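Local atomic coordinates of WA352 (Oryza sativa subsp. indica, PDB entry 5ZT3), a protein that is linked to cytoplasmic male sterility in rice, probably acting in mitochondria, and is represented here by its C-terminal part, which holds the DUF8018 region. Residues Ile32-Leu36 and Ala92-Glu96; Glu64-Lys68 and Trp78-Ala83. All coordinates share one frame; numbering follows the deposited sequence.

Contact 1 (Ile32-Leu36 and Ala92-Glu96)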
ATOM      1  N   ILE A  32      -1.100   6.314   6.329  1.00 12.37           N
ATOM      2  CA  ILE A  32      -2.285   6.005   5.531  1.00 12.39           C
ATOM      3  C   ILE A  32      -3.521   6.638   6.154  1.00 13.13           C
ATOM      4  O   ILE A  32      -4.375   7.187   5.447  1.00 13.71           O
ATOM      5  CB  ILE A  32      -2.437   4.485   5.361  1.00 12.68           C
ATOM      6  CG1 ILE A  32      -1.269   3.933   4.549  1.00 11.80           C
ATOM      7  CG2 ILE A  32      -3.781   4.130   4.725  1.00 13.56           C
ATOM      8  CD1 ILE A  32      -1.143   2.418   4.619  1.00 14.76           C
ATOM      9  N   GLN A  33      -3.629   6.574   7.480  1.00 12.78           N
ATOM     10  CA  GLN A  33      -4.770   7.193   8.145  1.00 12.93           C
ATOM     11  C   GLN A  33      -4.830   8.687   7.856  1.00 13.18           C
ATOM     12  O   GLN A  33      -5.906   9.231   7.579  1.00 14.16           O
ATOM     13  CB  GLN A  33      -4.683   6.949   9.645  1.00 14.75           C
ATOM     14  CG  GLN A  33      -5.847   7.517  10.421  1.00 15.55           C
ATOM     15  CD  GLN A  33      -5.741   7.228  11.894  1.00 17.50           C
ATOM     16  OE1 GLN A  33      -4.686   6.838  12.390  1.00 20.86           O
ATOM     17  NE2 GLN A  33      -6.839   7.409  12.605  1.00 17.85           N
ATOM     18  N   ARG A  34      -3.679   9.357   7.888  1.00 14.65           N
ATOM     19  CA  ARG A  34      -3.625  10.776   7.557  1.00 15.84           C
ATOM     20  C   ARG A  34      -4.105  11.034   6.134  1.00 16.20           C
ATOM     21  O   ARG A  34      -4.853  11.990   5.883  1.00 17.00           O
ATOM     22  CB  ARG A  34      -2.191  11.271   7.764  1.00 23.02           C
ATOM     23  CG  ARG A  34      -1.941  12.742   7.495  1.00 35.15           C
ATOM     24  CD  ARG A  34      -0.631  13.182   8.159  1.00 42.45           C
ATOM     25  NE  ARG A  34       0.559  12.591   7.544  1.00 52.54           N
ATOM     26  CZ  ARG A  34       1.261  11.585   8.061  1.00 53.69           C
ATOM     27  NH1 ARG A  34       0.899  11.037   9.215  1.00 51.69           N
ATOM     28  NH2 ARG A  34       2.331  11.123   7.421  1.00 51.79           N
ATOM     29  N   ARG A  35      -3.704  10.186   5.184  1.00 15.61           N
ATOM     30  CA  ARG A  35      -4.175  10.359   3.813  1.00 16.14           C
ATOM     31  C   ARG A  35      -5.678  10.123   3.703  1.00 15.81           C
ATOM     32  O   ARG A  35      -6.374  10.870   3.005  1.00 17.74           O
ATOM     33  CB  ARG A  35      -3.376   9.486   2.835  1.00 20.19           C
ATOM     34  CG  ARG A  35      -1.957   9.984   2.620  1.00 37.32           C
ATOM     35  CD  ARG A  35      -1.121   9.003   1.813  1.00 49.38           C
ATOM     36  NE  ARG A  35       0.043   8.621   2.590  1.00 54.01           N
ATOM     37  CZ  ARG A  35       0.397   7.365   2.803  1.00 49.36           C
ATOM     38  NH1 ARG A  35      -0.323   6.385   2.274  1.00 40.22           N
ATOM     39  NH2 ARG A  35       1.467   7.085   3.535  1.00 51.22           N
ATOM     40  N   LEU A  36      -6.204   9.110   4.397  1.00 15.07           N
ATOM     41  CA  LEU A  36      -7.644   8.863   4.368  1.00 15.56           C
ATOM     42  C   LEU A  36      -8.422  10.035   4.945  1.00 15.51           C
ATOM     43  O   LEU A  36      -9.524  10.345   4.478  1.00 17.90           O
ATOM     44  CB  LEU A  36      -7.994   7.574   5.117  1.00 14.64           C
ATOM     45  CG  LEU A  36      -7.428   6.295   4.515  1.00 13.31           C
ATOM     46  CD1 LEU A  36      -7.748   5.104   5.405  1.00 17.09           C
ATOM     47  CD2 LEU A  36      -7.983   6.105   3.109  1.00 16.94           C
ATOM     48  N   ALA A  92     -10.166   9.537  -4.414  1.00 21.05           N
ATOM     49  CA  ALA A  92     -10.245  10.800  -3.685  1.00 25.38           C
ATOM     50  C   ALA A  92      -9.037  11.003  -2.781  1.00 24.01           C
ATOM     51  O   ALA A  92      -8.503  12.116  -2.687  1.00 28.07           O
ATOM     52  CB  ALA A  92     -11.538  10.852  -2.872  1.00 27.84           C
ATOM     53  N   THR A  93      -8.586   9.943  -2.111  1.00 20.49           N
ATOM     54  CA  THR A  93      -7.474  10.040  -1.173  1.00 19.72           C
ATOM     55  C   THR A  93      -6.126   9.723  -1.805  1.00 18.99           C
ATOM     56  O   THR A  93      -5.088  10.036  -1.206  1.00 21.56           O
ATOM     57  CB  THR A  93      -7.673   9.049  -0.024  1.00 20.58           C
ATOM     58  OG1 THR A  93      -7.663   7.717  -0.550  1.00 21.97           O
ATOM     59  CG2 THR A  93      -8.995   9.318   0.701  1.00 26.81           C
ATOM     60  N   GLY A  94      -6.114   9.104  -2.984  1.00 17.14           N
ATOM     61  CA  GLY A  94      -4.897   8.562  -3.551  1.00 17.38           C
ATOM     62  C   GLY A  94      -4.574   7.150  -3.106  1.00 15.47           C
ATOM     63  O   GLY A  94      -3.655   6.533  -3.664  1.00 17.29           O
ATOM     64  N   GLU A  95      -5.294   6.620  -2.120  1.00 15.43           N
ATOM     65  CA  GLU A  95      -5.139   5.231  -1.736  1.00 16.37           C
ATOM     66  C   GLU A  95      -5.884   4.331  -2.712  1.00 16.68           C
ATOM     67  O   GLU A  95      -6.922   4.698  -3.269  1.00 17.69           O
ATOM     68  CB  GLU A  95      -5.690   5.002  -0.329  1.00 17.99           C
ATOM     69  CG  GLU A  95      -4.861   5.615   0.788  1.00 21.71           C
ATOM     70  CD  GLU A  95      -3.495   4.957   0.936  1.00 28.98           C
ATOM     71  OE1 GLU A  95      -2.508   5.673   1.219  1.00 35.84           O
ATOM     72  OE2 GLU A  95      -3.405   3.727   0.764  1.00 32.38           O
ATOM     73  N   GLU A  96      -5.343   3.137  -2.914  1.00 16.99           N
ATOM     74  CA  GLU A  96      -6.005   2.148  -3.745  1.00 17.75           C
ATOM     75  C   GLU A  96      -7.204   1.561  -3.009  1.00 17.13           C
ATOM     76  O   GLU A  96      -7.255   1.525  -1.777  1.00 16.75           O
ATOM     77  CB  GLU A  96      -5.012   1.046  -4.122  1.00 17.89           C
ATOM     78  CG  GLU A  96      -5.506   0.043  -5.152  1.00 15.48           C
ATOM     79  CD  GLU A  96      -5.977   0.699  -6.437  1.00 24.62           C
ATOM     80  OE1 GLU A  96      -7.146   1.144  -6.482  1.00 21.29           O
ATOM     81  OE2 GLU A  96      -5.187   0.758  -7.410  1.00 22.35           O
TER
HETATM   82  O   HOH W   1      -5.452  12.492   0.887  1.00 35.96           O
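The carboxylate of Glu-95 is gripped at both oxygens: OE1 takes a short salt bridge from Arg-35 NH1 at 2.5 Å, and OE2 is paired with Lys-62 of helix 45-72. The N-H of Arg-35 meets its acceptor at a bent 133°, although OE1 lies at the edge of the guanidinium, close to its plane, and the carboxylate is turned only 25° from it. A bend at chi2 of Glu-95 folds the carboxylate back against the helix, where its CD rests 3.9 Å from Ile-32 CG2. Arginine suits its place because one guanidinium serves two acids: NH2 forms a further salt bridge with Asp-27, while Arg-84 lies near NH1, so the acids probably offset this crowding of positive charge. Shortened to an alanine, Glu-95 would probably leave Lys-62 without its carboxylate and Arg-35 NH1, with Arg-84 close by, without its acid, Asp-27 still holding the guanidinium at NH2.

The loop is shaped by an ST turn: with chi1 at 63°, Thr-93 turns OG1 back over its own backbone, where it accepts from Glu-95 N at 3.0 Å. Gly-94, between them, has a positive phi at which a side chain would jam against the preceding carbonyl. With OG1 committed to the turn, Thr-93 offers its methyl CG2 to Leu-36 CA at 3.9 Å. Leu-36 CD2 reaches Glu-95 CG, also at 3.9 Å, packing on the aliphatic stem of the acid. A water donates to Arg-35 O (2.8 Å) and to Thr-93 O (3.2 Å), joining the two backbones.

Contact 2 (Glu64-Lys68 and Trp78-Ala83)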
ATOM      1  N   GLU A  64       1.946  -7.093   2.353  1.00 13.02           N
ATOM      2  CA  GLU A  64       2.040  -8.386   1.688  1.00 14.74           C
ATOM      3  C   GLU A  64       2.454  -8.224   0.231  1.00 13.26           C
ATOM      4  O   GLU A  64       3.288  -8.986  -0.276  1.00 13.63           O
ATOM      5  CB  GLU A  64       0.721  -9.145   1.804  1.00 17.65           C
ATOM      6  CG  GLU A  64       0.426  -9.621   3.224  1.00 23.80           C
ATOM      7  CD  GLU A  64       1.625 -10.309   3.865  1.00 47.75           C
ATOM      8  OE1 GLU A  64       2.204 -11.208   3.215  1.00 57.44           O
ATOM      9  OE2 GLU A  64       1.992  -9.932   5.001  1.00 52.74           O
ATOM     10  N   ILE A  65       1.895  -7.233  -0.457  1.00 11.75           N
ATOM     11  CA  ILE A  65       2.258  -6.990  -1.851  1.00 11.97           C
ATOM     12  C   ILE A  65       3.711  -6.546  -1.960  1.00 12.98           C
ATOM     13  O   ILE A  65       4.461  -7.019  -2.824  1.00 12.38           O
ATOM     14  CB  ILE A  65       1.307  -5.957  -2.482  1.00 11.73           C
ATOM     15  CG1 ILE A  65      -0.102  -6.519  -2.613  1.00 12.75           C
ATOM     16  CG2 ILE A  65       1.822  -5.488  -3.836  1.00 13.43           C
ATOM     17  CD1 ILE A  65      -1.155  -5.449  -2.879  1.00 15.20           C
ATOM     18  N   ILE A  66       4.120  -5.619  -1.091  1.00 11.77           N
ATOM     19  CA  ILE A  66       5.472  -5.075  -1.129  1.00 12.13           C
ATOM     20  C   ILE A  66       6.501  -6.169  -0.886  1.00 13.21           C
ATOM     21  O   ILE A  66       7.518  -6.248  -1.584  1.00 13.20           O
ATOM     22  CB  ILE A  66       5.593  -3.918  -0.121  1.00 13.50           C
ATOM     23  CG1 ILE A  66       4.806  -2.706  -0.622  1.00 14.91           C
ATOM     24  CG2 ILE A  66       7.047  -3.562   0.142  1.00 15.39           C
ATOM     25  CD1 ILE A  66       4.539  -1.667   0.474  1.00 17.02           C
ATOM     26  N   ARG A  67       6.257  -7.031   0.107  1.00 12.82           N
ATOM     27  CA  ARG A  67       7.203  -8.102   0.390  1.00 14.41           C
ATOM     28  C   ARG A  67       7.275  -9.082  -0.771  1.00 13.38           C
ATOM     29  O   ARG A  67       8.358  -9.571  -1.114  1.00 15.93           O
ATOM     30  CB  ARG A  67       6.846  -8.788   1.707  1.00 17.70           C
ATOM     31  CG  ARG A  67       7.276  -7.960   2.919  1.00 23.61           C
ATOM     32  CD  ARG A  67       6.947  -8.628   4.251  1.00 35.17           C
ATOM     33  NE  ARG A  67       7.911  -9.659   4.630  1.00 47.09           N
ATOM     34  CZ  ARG A  67       9.206  -9.451   4.871  1.00 53.45           C
ATOM     35  NH1 ARG A  67       9.992 -10.471   5.198  1.00 53.40           N
ATOM     36  NH2 ARG A  67       9.731  -8.232   4.795  1.00 56.55           N
ATOM     37  N   LYS A  68       6.137  -9.390  -1.393  1.00 13.69           N
ATOM     38  CA  LYS A  68       6.147 -10.258  -2.570  1.00 13.68           C
ATOM     39  C   LYS A  68       6.956  -9.632  -3.701  1.00 12.91           C
ATOM     40  O   LYS A  68       7.816 -10.286  -4.311  1.00 12.87           O
ATOM     41  CB  LYS A  68       4.707 -10.510  -3.015  1.00 16.59           C
ATOM     42  CG  LYS A  68       4.558 -11.398  -4.235  1.00 20.77           C
ATOM     43  CD  LYS A  68       4.939 -12.831  -3.911  1.00 27.45           C
ATOM     44  CE  LYS A  68       4.337 -13.796  -4.918  1.00 34.45           C
ATOM     45  NZ  LYS A  68       4.656 -15.219  -4.598  1.00 33.27           N
ATOM     46  N   TRP A  78      11.509  -1.779  -3.211  1.00 12.26           N
ATOM     47  CA  TRP A  78      10.193  -2.115  -2.678  1.00 11.79           C
ATOM     48  C   TRP A  78      10.099  -1.827  -1.181  1.00 11.32           C
ATOM     49  O   TRP A  78       9.145  -1.181  -0.718  1.00 12.03           O
ATOM     50  CB  TRP A  78       9.845  -3.563  -3.050  1.00 11.79           C
ATOM     51  CG  TRP A  78       9.399  -3.575  -4.461  1.00 11.13           C
ATOM     52  CD1 TRP A  78      10.121  -3.926  -5.572  1.00 12.13           C
ATOM     53  CD2 TRP A  78       8.143  -3.104  -4.926  1.00 10.80           C
ATOM     54  NE1 TRP A  78       9.365  -3.712  -6.703  1.00 11.01           N
ATOM     55  CE2 TRP A  78       8.146  -3.210  -6.330  1.00 10.91           C
ATOM     56  CE3 TRP A  78       6.997  -2.624  -4.285  1.00 11.19           C
ATOM     57  CZ2 TRP A  78       7.051  -2.829  -7.101  1.00 11.28           C
ATOM     58  CZ3 TRP A  78       5.917  -2.242  -5.051  1.00 11.80           C
ATOM     59  CH2 TRP A  78       5.947  -2.346  -6.443  1.00 12.25           C
ATOM     60  N   MET A  79      11.098  -2.249  -0.404  1.00 13.11           N
ATOM     61  CA  MET A  79      11.042  -2.000   1.032  1.00 13.47           C
ATOM     62  C   MET A  79      11.185  -0.522   1.374  1.00 14.62           C
ATOM     63  O   MET A  79      10.722  -0.103   2.441  1.00 15.19           O
ATOM     64  CB  MET A  79      12.078  -2.847   1.776  1.00 14.52           C
ATOM     65  CG  MET A  79      11.826  -4.349   1.672  1.00 17.91           C
ATOM     66  SD  MET A  79      10.160  -4.828   2.200  1.00 28.44           S
ATOM     67  CE  MET A  79      10.233  -4.509   3.950  1.00 34.50           C
ATOM     68  N   GLY A  80      11.792   0.281   0.505  1.00 14.12           N
ATOM     69  CA  GLY A  80      11.928   1.695   0.793  1.00 15.35           C
ATOM     70  C   GLY A  80      10.804   2.557   0.250  1.00 13.59           C
ATOM     71  O   GLY A  80      10.370   3.498   0.920  1.00 15.37           O
ATOM     72  N   TRP A  81      10.310   2.237  -0.947  1.00 12.95           N
ATOM     73  CA  TRP A  81       9.391   3.113  -1.663  1.00 12.72           C
ATOM     74  C   TRP A  81       8.198   2.374  -2.257  1.00 12.69           C
ATOM     75  O   TRP A  81       7.417   2.989  -3.001  1.00 13.44           O
ATOM     76  CB  TRP A  81      10.146   3.856  -2.775  1.00 13.63           C
ATOM     77  CG  TRP A  81      11.195   4.790  -2.274  1.00 16.03           C
ATOM     78  CD1 TRP A  81      12.538   4.568  -2.228  1.00 19.63           C
ATOM     79  CD2 TRP A  81      10.984   6.101  -1.749  1.00 21.31           C
ATOM     80  NE1 TRP A  81      13.180   5.666  -1.703  1.00 24.68           N
ATOM     81  CE2 TRP A  81      12.245   6.620  -1.403  1.00 22.33           C
ATOM     82  CE3 TRP A  81       9.848   6.889  -1.542  1.00 24.56           C
ATOM     83  CZ2 TRP A  81      12.405   7.894  -0.858  1.00 26.33           C
ATOM     84  CZ3 TRP A  81      10.009   8.154  -0.999  1.00 27.33           C
ATOM     85  CH2 TRP A  81      11.278   8.641  -0.664  1.00 26.79           C
ATOM     86  N   GLY A  82       8.010   1.097  -1.924  1.00 11.77           N
ATOM     87  CA  GLY A  82       6.974   0.311  -2.566  1.00 11.58           C
ATOM     88  C   GLY A  82       5.568   0.837  -2.358  1.00 11.96           C
ATOM     89  O   GLY A  82       4.713   0.673  -3.233  1.00 13.00           O
ATOM     90  N   ALA A  83       5.291   1.455  -1.207  1.00 11.92           N
ATOM     91  CA  ALA A  83       3.925   1.914  -0.986  1.00 11.35           C
ATOM     92  C   ALA A  83       3.511   2.942  -2.027  1.00 11.99           C
ATOM     93  O   ALA A  83       2.340   2.981  -2.422  1.00 14.83           O
ATOM     94  CB  ALA A  83       3.747   2.439   0.436  1.00 14.43           C
TER
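Ile-66 is the bump of this contact, and its branches lie against the short helix 78-81 and the residues just after it. CG2, anti to the backbone N because chi1 is -71°, presses on Trp-78 O at 3.3 Å and passes 3.9 Å from Met-79 SD. That carbonyl already accepts from Gly-82 N (2.8 Å) in a helical turn, so the methyl packs on an oxygen that already holds one hydrogen bond. The other branch runs over Gly-82 and ends with CD1 3.6 Å from Ala-83 N and 4.2 Å from Ala-83 CB.

Small residues make the hollow. At Gly-82 a CB would point at Ile-66, only 3.1 Å from its CG1, and would collide with Trp-78 O; glycine lets the backbones close to 5.8 Å between the CA atoms of Ile-66 and Gly-82. Alanine next to it adds just one methyl to the wall. Trp-78 flanks the pocket, its indole presenting an edge to Ile-66 CG1, while NE1 is engaged by His-73.

At the outer border Met-79, bent at chi2 and chi3, swings its flexible thioether toward helix 45-72, and its CE lies at the edge of the Arg-67 guanidinium, 3.9 Å from NH2. Since every pair joining the two segments is a van der Waals contact, the packing of helix 45-72 against the short helix 78-81 depends here on close fit rather than on directional bonds.

In the fold
Along the chain the segments come in the order 32-36, 64-68, 78-83, 92-96, so contact 1 brackets contact 2. Their centres lie about 17 Å apart, on opposite sides of the chain's centre, and their nearest atoms remain about 6 Å from each other. The long helix 45-72 links them: it supplies 64-68 to contact 2, and its Lys-62 and Phe-59 reach Glu-95 and Ile-32 of contact 1. Asp-27 is a second link, in a salt bridge with Arg-35 and touching Ala-83. Contact 1 ties helix 29-37 to the loop before helix 98-111 and contact 2 seats helix 78-81 on helix 45-72, so distant parts of this strand-free DUF8018 region gather along that long helix.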